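Local coordinates for protein putative cathepsin d (Ixodes ricinus, PDB 5N7Q) that probably cleaves proteins as a pepsin-like aspartic endopeptidase of the cathepsin D type, here the mature enzyme in complex with the inhibitor pepstatin A, at residues Tyr53-His56 with His57-Asp61; Asp142-Lys146 with Gln147-Gly151; Phe279-Arg282 with Ser283-Val287. All blocks are in the same frame, centred on the assembly; numbering follows the deposited sequence. Where two conformers were deposited one is given.

Contact 1. Residues Tyr53-His56 with His57-Asp61; sequences YCLH and HHRYD
Tyr-53 and Cys-54, in the last turn of the short helix 52-55, turn their carbonyl oxygens to His-57 and Arg-59 in the extended chain that follows. The helix ends at His-56, where the backbone leaves helical angles. His-57 N then gives its hydrogen to Cys-54 O at 3.2 Å, from well above the carbonyl plane, and beyond it the chain runs out straight.

The imidazole of His-57 folds back toward the last helical turn. With CG beside its own backbone N (chi1 -73°), the ring brings ND1 to Tyr-53 O at 2.8 Å. This bond is nearly linear at 167°, and the oxygen lies in the ring plane. The same oxygen takes His-56 N from the opposite face of its carbonyl. Across the other nitrogen, NE2 is hydrogen-bonded to Ala-119 O; with both nitrogens facing carbonyls, the doubly protonated, cationic imidazole would be favoured. Tyr-53 CE1 sits over one face of that imidazole, 3.4 Å from His-57 CE1 and toward the rim; the two rings are inclined at 37°. His-56 O lies over the other face. An aromatic ring with a polar edge suits this place, since it packs through its faces and bonds through its rim.

Arg-59 serves the second carbonyl. A bend at chi3 brings NH1 to Cys-54 O at 2.9 Å, the oxygen lying near the guanidinium plane; NH1 approaches on the opposite face of the carbonyl from His-57 N. Leu-55 CD2 rests over the centre of the guanidinium, 4.2 Å from CZ of Arg-59. Cys-54 CB touches Arg-59 CD, while its sulfur is tied to Cys-49 by the disulfide.

Two carbonyls at the helix end thus have two donors each, and Arg-59, probably with a cationic His-57, would favourably meet the partial negative charge there.

Contact 2. Residues Asp142-Lys146 with Gln147-Gly151; sequences DNMMK and QGLLG
Met-144 and Leu-149 are joined by the wider backbone bond of a Schellman motif, which ends helix 140-146. Leu-149 N reaches Met-144 O at 3.0 Å, nearly straight at 165°, and inside this loop Gly-148 N bonds to Met-145 O from above its carbonyl plane. Gly-148 takes the positive phi (66°) that reverses the chain, a conformation that glycine adopts easily. One step earlier, Gln-147 N keeps the ordinary helical bond to Asn-143 O.

Among polar side chains, Gln-147 NE2 makes a weak bond to Asn-143 OD1 at 3.0 Å, the two amide planes standing almost perpendicular. Their stronger partners lie outside: Gln-147 NE2 on Ser-101 O and Asn-143 ND2 on Gln-103 OE1.

Apolar contact falls to the methionines and leucines. Leu-150 CD2 touches Met-144 CB, at 3.7 Å, and, in the conformer given, Met-145 CG. Its CD1 meets Met-144 CE, which a bend at chi3 (89°) curls back toward it. The Leu-149 and Met-144 side chains cross at about a right angle, CD1 of Leu-149 4.1 Å from CG of Met-144.

The chemistry divides the work: backbone amides take up the carbonyls of Asn-143, Met-144 and Met-145, while flexible methionines fit against the branched leucines of the turn.

Contact 3. Residues Phe279-Arg282 with Ser283-Val287; sequences FSLR and SKDYV
Arg-282 is the N-cap of the short helix 283-286, where strand 277-281 ends, and Asp-285, at N3, bonds back to its amide. The backbone N of Arg-282 meets Asp-285 OD2 at 2.8 Å, on the anti side of the carboxylate. Asp-285 holds CG beside its own backbone N (chi1 -60°), which directs the carboxylate back to the strand end. A water that donates to the same OD2 also reaches Ser-280 O weakly.

Arg-282 O takes Tyr-286 N at 3.0 Å, in the carbonyl plane, and Asp-285 N in a weak bond. An acidic side chain suits the first turn, where the helix dipole would probably favour it.

The side chains of Arg-282 and Lys-284 run side by side, with Lys-284 CB over one face of the guanidinium, 4.0 Å from CZ of Arg-282. Tyr-286 turns inward: its CD2 lies 4.2 Å from Leu-281 CB, and Leu-281 O sits at the ring edge. Its hydroxyl bonds to Pro-268 O, so the phenol combines apolar packing with a polar end.

The side-chain bond from N3 to the N-cap amide is one half of a capping box; the other half, N-cap side chain to N3 amide, is not made by arginine here.

How the contacts relate
Along the chain the three contacts come in series, contact 1 first and contact 3 last, all within the aspartic protease fold. Contacts 1 and 2 have centres 29 Å apart and nearest atoms about 13 Å apart; both lie in the N-terminal lobe. Contact 3 lies in the C-terminal lobe, across the chain's centre from both, its centre 37 Å from contact 1 and 36 Å from contact 2, as expected for the bilobal pepsin fold. Contact 1 packs on strand 42-45, contact 2 on strands 98-101 and 6-13, and contact 3 on strand 270-274. Contacts 1 and 2 close short helices and contact 3 opens one, each fixing a passage between helix and neighbouring chain, away from the predicted catalytic Asp-36 and Asp-227.

Contact 1. Residues Tyr53-His56 with His57-Asp61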
loop_
_atom_site.group_PDB
_atom_site.type_symbol
_atom_site.label_atom_id
_atom_site.label_comp_id
_atom_site.label_asym_id
_atom_site.label_seq_id
_atom_site.Cartn_x
_atom_site.Cartn_y
_atom_site.Cartn_z
ATOM N N TYR A 53 19.311 -1.082 -13.354
ATOM C CA TYR A 53 18.362 -0.688 -12.316
ATOM C C TYR A 53 19.048 0.133 -11.232
ATOM O O TYR A 53 18.633 1.254 -10.893
ATOM C CB TYR A 53 17.707 -1.930 -11.704
ATOM C CG TYR A 53 16.968 -1.613 -10.428
ATOM C CD1 TYR A 53 15.761 -0.908 -10.435
ATOM C CD2 TYR A 53 17.488 -1.976 -9.192
ATOM C CE1 TYR A 53 15.110 -0.591 -9.251
ATOM C CE2 TYR A 53 16.841 -1.658 -8.015
ATOM C CZ TYR A 53 15.649 -0.977 -8.032
ATOM O OH TYR A 53 15.031 -0.695 -6.838
ATOM N N CYS A 54 20.137 -0.397 -10.705
ATOM C CA CYS A 54 20.807 0.262 -9.581
ATOM C C CYS A 54 21.426 1.590 -9.994
ATOM O O CYS A 54 21.338 2.572 -9.255
ATOM C CB CYS A 54 21.835 -0.663 -8.947
ATOM S SG CYS A 54 21.037 -2.061 -8.147
ATOM N N LEU A 55 21.970 1.653 -11.207
ATOM C CA LEU A 55 22.623 2.886 -11.654
ATOM C C LEU A 55 21.659 4.020 -11.939
ATOM O O LEU A 55 22.086 5.182 -11.984
ATOM C CB LEU A 55 23.525 2.611 -12.849
ATOM C CG LEU A 55 24.748 1.745 -12.510
ATOM C CD1 LEU A 55 25.624 1.688 -13.743
ATOM C CD2 LEU A 55 25.566 2.214 -11.304
ATOM N N HIS A 56 20.369 3.694 -12.088
ATOM C CA HIS A 56 19.331 4.713 -12.284
ATOM C C HIS A 56 18.420 4.900 -11.086
ATOM O O HIS A 56 17.327 5.454 -11.214
ATOM C CB HIS A 56 18.547 4.406 -13.550
ATOM C CG HIS A 56 19.380 4.556 -14.770
ATOM N ND1 HIS A 56 20.086 3.512 -15.314
ATOM C CD2 HIS A 56 19.710 5.656 -15.488
ATOM C CE1 HIS A 56 20.790 3.954 -16.342
ATOM N NE2 HIS A 56 20.578 5.249 -16.463
ATOM N N HIS A 57 18.877 4.465 -9.914
ATOM C CA HIS A 57 18.178 4.726 -8.659
ATOM C C HIS A 57 19.171 5.197 -7.629
ATOM O O HIS A 57 20.394 5.124 -7.864
ATOM C CB HIS A 57 17.405 3.485 -8.190
ATOM C CG HIS A 57 16.189 3.216 -9.012
ATOM N ND1 HIS A 57 16.220 2.488 -10.183
ATOM C CD2 HIS A 57 14.914 3.650 -8.873
ATOM C CE1 HIS A 57 15.011 2.462 -10.708
ATOM N NE2 HIS A 57 14.206 3.178 -9.943
ATOM N N HIS A 58 18.687 5.748 -6.520
ATOM C CA HIS A 58 19.578 6.086 -5.412
ATOM C C HIS A 58 20.045 4.824 -4.696
ATOM O O HIS A 58 19.261 3.905 -4.440
ATOM C CB HIS A 58 18.939 7.078 -4.460
ATOM C CG HIS A 58 18.389 8.276 -5.153
ATOM N ND1 HIS A 58 17.036 8.515 -5.235
ATOM C CD2 HIS A 58 18.989 9.244 -5.881
ATOM C CE1 HIS A 58 16.827 9.604 -5.952
ATOM N NE2 HIS A 58 17.997 10.069 -6.352
ATOM N N ARG A 59 21.344 4.768 -4.420
ATOM C CA ARG A 59 21.972 3.595 -3.799
ATOM C C ARG A 59 22.490 3.907 -2.406
ATOM O O ARG A 59 22.914 5.040 -2.116
ATOM C CB ARG A 59 23.081 3.041 -4.708
ATOM C CG ARG A 59 22.598 2.568 -6.070
ATOM C CD ARG A 59 23.718 2.203 -7.042
ATOM N NE ARG A 59 24.651 3.305 -7.215
ATOM C CZ ARG A 59 24.439 4.427 -7.914
ATOM N NH1 ARG A 59 23.300 4.658 -8.568
ATOM N NH2 ARG A 59 25.400 5.363 -7.945
ATOM N N TYR A 60 22.417 2.904 -1.549
ATOM C CA TYR A 60 22.945 2.998 -0.181
ATOM C C TYR A 60 24.396 2.540 -0.193
ATOM O O TYR A 60 24.672 1.418 -0.648
ATOM C CB TYR A 60 22.134 2.109 0.728
ATOM C CG TYR A 60 22.751 1.973 2.114
ATOM C CD1 TYR A 60 22.842 3.049 2.960
ATOM C CD2 TYR A 60 23.262 0.765 2.556
ATOM C CE1 TYR A 60 23.421 2.938 4.221
ATOM C CE2 TYR A 60 23.794 0.624 3.818
ATOM C CZ TYR A 60 23.888 1.707 4.654
ATOM O OH TYR A 60 24.455 1.556 5.908
ATOM N N ASP A 61 25.297 3.408 0.310
ATOM C CA ASP A 61 26.723 3.072 0.415
ATOM C C ASP A 61 27.108 3.001 1.900
ATOM O O ASP A 61 27.359 3.993 2.533
ATOM C CB ASP A 61 27.582 4.090 -0.314
ATOM C CG ASP A 61 29.039 3.670 -0.377
ATOM O OD1 ASP A 61 29.442 2.751 0.363
ATOM O OD2 ASP A 61 29.796 4.276 -1.169
#

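Contact 2. Residues Asp142-Lys146 with Gln147-Gly151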
loop_
_atom_site.group_PDB
_atom_site.type_symbol
_atom_site.label_atom_id
_atom_site.label_comp_id
_atom_site.label_asym_id
_atom_site.label_seq_id
_atom_site.Cartn_x
_atom_site.Cartn_y
_atom_site.Cartn_z
ATOM N N ASP A 142 7.803 -0.878 14.121
ATOM C CA ASP A 142 8.086 -1.591 15.356
ATOM C C ASP A 142 9.294 -1.035 16.111
ATOM O O ASP A 142 9.304 -0.941 17.349
ATOM C CB ASP A 142 8.340 -3.052 15.019
ATOM C CG ASP A 142 7.058 -3.808 14.815
ATOM O OD1 ASP A 142 6.393 -3.560 13.790
ATOM O OD2 ASP A 142 6.693 -4.599 15.700
ATOM N N ASN A 143 10.318 -0.665 15.349
ATOM C CA ASN A 143 11.525 -0.052 15.921
ATOM C C ASN A 143 11.219 1.345 16.516
ATOM O O ASN A 143 11.687 1.672 17.613
ATOM C CB ASN A 143 12.612 0.022 14.847
ATOM C CG ASN A 143 14.009 -0.122 15.404
ATOM O OD1 ASN A 143 14.203 -0.452 16.580
ATOM N ND2 ASN A 143 14.996 0.133 14.561
ATOM N N MET A 144 10.382 2.128 15.839
ATOM C CA MET A 144 9.879 3.389 16.384
ATOM C C MET A 144 9.170 3.156 17.711
ATOM O O MET A 144 9.431 3.879 18.692
ATOM C CB MET A 144 8.941 4.068 15.394
ATOM C CG MET A 144 9.660 4.592 14.169
ATOM S SD MET A 144 8.552 5.213 12.896
ATOM C CE MET A 144 8.373 6.915 13.398
ATOM N N MET A 145 8.290 2.166 17.771
ATOM C CA MET A 145 7.588 1.855 19.020
ATOM C C MET A 145 8.541 1.432 20.127
ATOM O O MET A 145 8.429 1.902 21.264
ATOM C CB MET A 145 6.548 0.762 18.813
ATOM C CG MET A 145 5.366 1.212 17.971
ATOM S SD MET A 145 4.020 0.020 18.036
ATOM C CE MET A 145 4.868 -1.426 17.425
ATOM N N LYS A 146 9.481 0.556 19.795
ATOM C CA LYS A 146 10.498 0.110 20.779
ATOM C C LYS A 146 11.289 1.280 21.361
ATOM O O LYS A 146 11.573 1.312 22.564
ATOM C CB LYS A 146 11.462 -0.873 20.123
ATOM C CG LYS A 146 10.957 -2.293 20.026
ATOM C CD LYS A 146 11.935 -3.175 19.259
ATOM C CE LYS A 146 11.482 -4.632 19.121
ATOM N NZ LYS A 146 10.085 -4.827 18.609
ATOM N N GLN A 147 11.597 2.264 20.514
ATOM C CA GLN A 147 12.351 3.449 20.927
ATOM C C GLN A 147 11.470 4.565 21.537
ATOM O O GLN A 147 11.973 5.656 21.828
ATOM C CB GLN A 147 13.174 3.962 19.737
ATOM C CG GLN A 147 14.206 2.921 19.316
ATOM C CD GLN A 147 14.965 3.260 18.049
ATOM O OE1 GLN A 147 15.359 4.395 17.839
ATOM N NE2 GLN A 147 15.242 2.244 17.229
ATOM N N GLY A 148 10.169 4.279 21.692
ATOM C CA GLY A 148 9.215 5.183 22.295
ATOM C C GLY A 148 8.943 6.445 21.526
ATOM O O GLY A 148 8.415 7.425 22.086
ATOM N N LEU A 149 9.207 6.436 20.222
ATOM C CA LEU A 149 9.149 7.669 19.440
ATOM C C LEU A 149 7.732 8.183 19.186
ATOM O O LEU A 149 7.563 9.335 18.832
ATOM C CB LEU A 149 9.860 7.482 18.102
ATOM C CG LEU A 149 11.322 7.044 18.191
ATOM C CD1 LEU A 149 11.895 6.882 16.802
ATOM C CD2 LEU A 149 12.118 8.048 19.015
ATOM N N LEU A 150 6.730 7.335 19.383
ATOM C CA LEU A 150 5.323 7.732 19.233
ATOM C C LEU A 150 4.660 8.063 20.566
ATOM O O LEU A 150 3.441 8.287 20.630
ATOM C CB LEU A 150 4.513 6.625 18.552
ATOM C CG LEU A 150 4.917 6.128 17.154
ATOM C CD1 LEU A 150 5.520 7.230 16.299
ATOM C CD2 LEU A 150 5.832 4.920 17.184
ATOM N N GLY A 151 5.425 8.108 21.644
ATOM C CA GLY A 151 4.802 8.313 22.933
ATOM C C GLY A 151 3.869 7.170 23.233
ATOM O O GLY A 151 4.259 5.993 23.122
#

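Contact 3. Residues Phe279-Arg282 with Ser283-Val287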
loop_
_atom_site.group_PDB
_atom_site.type_symbol
_atom_site.label_atom_id
_atom_site.label_comp_id
_atom_site.label_asym_id
_atom_site.label_seq_id
_atom_site.Cartn_x
_atom_site.Cartn_y
_atom_site.Cartn_z
ATOM N N PHE A 279 -19.367 1.398 2.975
ATOM C CA PHE A 279 -18.293 2.207 2.409
ATOM C C PHE A 279 -18.435 2.108 0.878
ATOM O O PHE A 279 -18.038 1.116 0.272
ATOM C CB PHE A 279 -16.934 1.688 2.911
ATOM C CG PHE A 279 -16.750 1.890 4.385
ATOM C CD1 PHE A 279 -16.222 3.066 4.873
ATOM C CD2 PHE A 279 -17.172 0.914 5.269
ATOM C CE1 PHE A 279 -16.112 3.271 6.237
ATOM C CE2 PHE A 279 -17.061 1.105 6.635
ATOM C CZ PHE A 279 -16.522 2.290 7.111
ATOM N N SER A 280 -18.999 3.160 0.305
ATOM C CA SER A 280 -19.359 3.226 -1.122
ATOM C C SER A 280 -18.201 3.776 -1.955
ATOM O O SER A 280 -17.468 4.667 -1.526
ATOM C CB SER A 280 -20.603 4.111 -1.250
ATOM O OG SER A 280 -21.104 4.109 -2.577
ATOM N N LEU A 281 -18.042 3.215 -3.152
ATOM C CA LEU A 281 -17.108 3.705 -4.143
ATOM C C LEU A 281 -17.906 4.048 -5.398
ATOM O O LEU A 281 -18.587 3.194 -5.933
ATOM C CB LEU A 281 -16.094 2.610 -4.483
ATOM C CG LEU A 281 -15.275 2.114 -3.299
ATOM C CD1 LEU A 281 -14.497 0.887 -3.713
ATOM C CD2 LEU A 281 -14.306 3.195 -2.850
ATOM N N ARG A 282 -17.795 5.292 -5.846
ATOM C CA ARG A 282 -18.350 5.720 -7.133
ATOM C C ARG A 282 -17.439 5.265 -8.234
ATOM O O ARG A 282 -16.247 4.980 -8.004
ATOM C CB ARG A 282 -18.420 7.246 -7.156
ATOM C CG ARG A 282 -19.282 7.862 -6.057
ATOM C CD ARG A 282 -18.979 9.354 -5.865
ATOM N NE ARG A 282 -19.016 10.093 -7.111
ATOM C CZ ARG A 282 -18.307 11.187 -7.425
ATOM N NH1 ARG A 282 -17.462 11.759 -6.566
ATOM N NH2 ARG A 282 -18.454 11.711 -8.636
ATOM N N SER A 283 -17.934 5.264 -9.475
ATOM C CA SER A 283 -17.064 4.940 -10.599
ATOM C C SER A 283 -15.897 5.924 -10.677
ATOM O O SER A 283 -14.788 5.544 -11.080
ATOM C CB SER A 283 -17.850 4.870 -11.907
ATOM O OG SER A 283 -18.355 6.144 -12.215
ATOM N N LYS A 284 -16.113 7.155 -10.205
ATOM C CA LYS A 284 -15.008 8.126 -10.148
ATOM C C LYS A 284 -13.878 7.627 -9.239
ATOM O O LYS A 284 -12.692 7.870 -9.522
ATOM C CB LYS A 284 -15.473 9.517 -9.708
ATOM C CG LYS A 284 -14.358 10.573 -9.732
ATOM C CD LYS A 284 -14.963 11.965 -9.759
ATOM C CE LYS A 284 -13.932 13.077 -9.899
ATOM N NZ LYS A 284 -14.520 14.386 -9.487
ATOM N N ASP A 285 -14.246 6.890 -8.185
ATOM C CA ASP A 285 -13.282 6.298 -7.257
ATOM C C ASP A 285 -12.607 5.045 -7.828
ATOM O O ASP A 285 -11.406 4.852 -7.646
ATOM C CB ASP A 285 -13.951 5.912 -5.943
ATOM C CG ASP A 285 -14.588 7.093 -5.230
ATOM O OD1 ASP A 285 -13.929 8.144 -5.088
ATOM O OD2 ASP A 285 -15.761 6.963 -4.799
ATOM N N TYR A 286 -13.360 4.197 -8.550
ATOM C CA TYR A 286 -12.821 2.874 -8.895
ATOM C C TYR A 286 -12.334 2.670 -10.316
ATOM O O TYR A 286 -11.758 1.651 -10.606
ATOM C CB TYR A 286 -13.778 1.757 -8.473
ATOM C CG TYR A 286 -15.083 1.637 -9.234
ATOM C CD1 TYR A 286 -15.126 1.230 -10.569
ATOM C CD2 TYR A 286 -16.314 1.858 -8.587
ATOM C CE1 TYR A 286 -16.334 1.064 -11.228
ATOM C CE2 TYR A 286 -17.520 1.683 -9.253
ATOM C CZ TYR A 286 -17.508 1.297 -10.579
ATOM O OH TYR A 286 -18.715 1.119 -11.242
ATOM N N VAL A 287 -12.503 3.650 -11.191
ATOM C CA VAL A 287 -11.956 3.570 -12.554
ATOM C C VAL A 287 -10.621 4.279 -12.589
ATOM O O VAL A 287 -10.528 5.438 -12.208
ATOM C CB VAL A 287 -12.915 4.173 -13.601
ATOM C CG1 VAL A 287 -12.281 4.191 -14.997
ATOM C CG2 VAL A 287 -14.233 3.420 -13.599
HETATM O O HOH W 1 -17.081 7.869 -2.643
#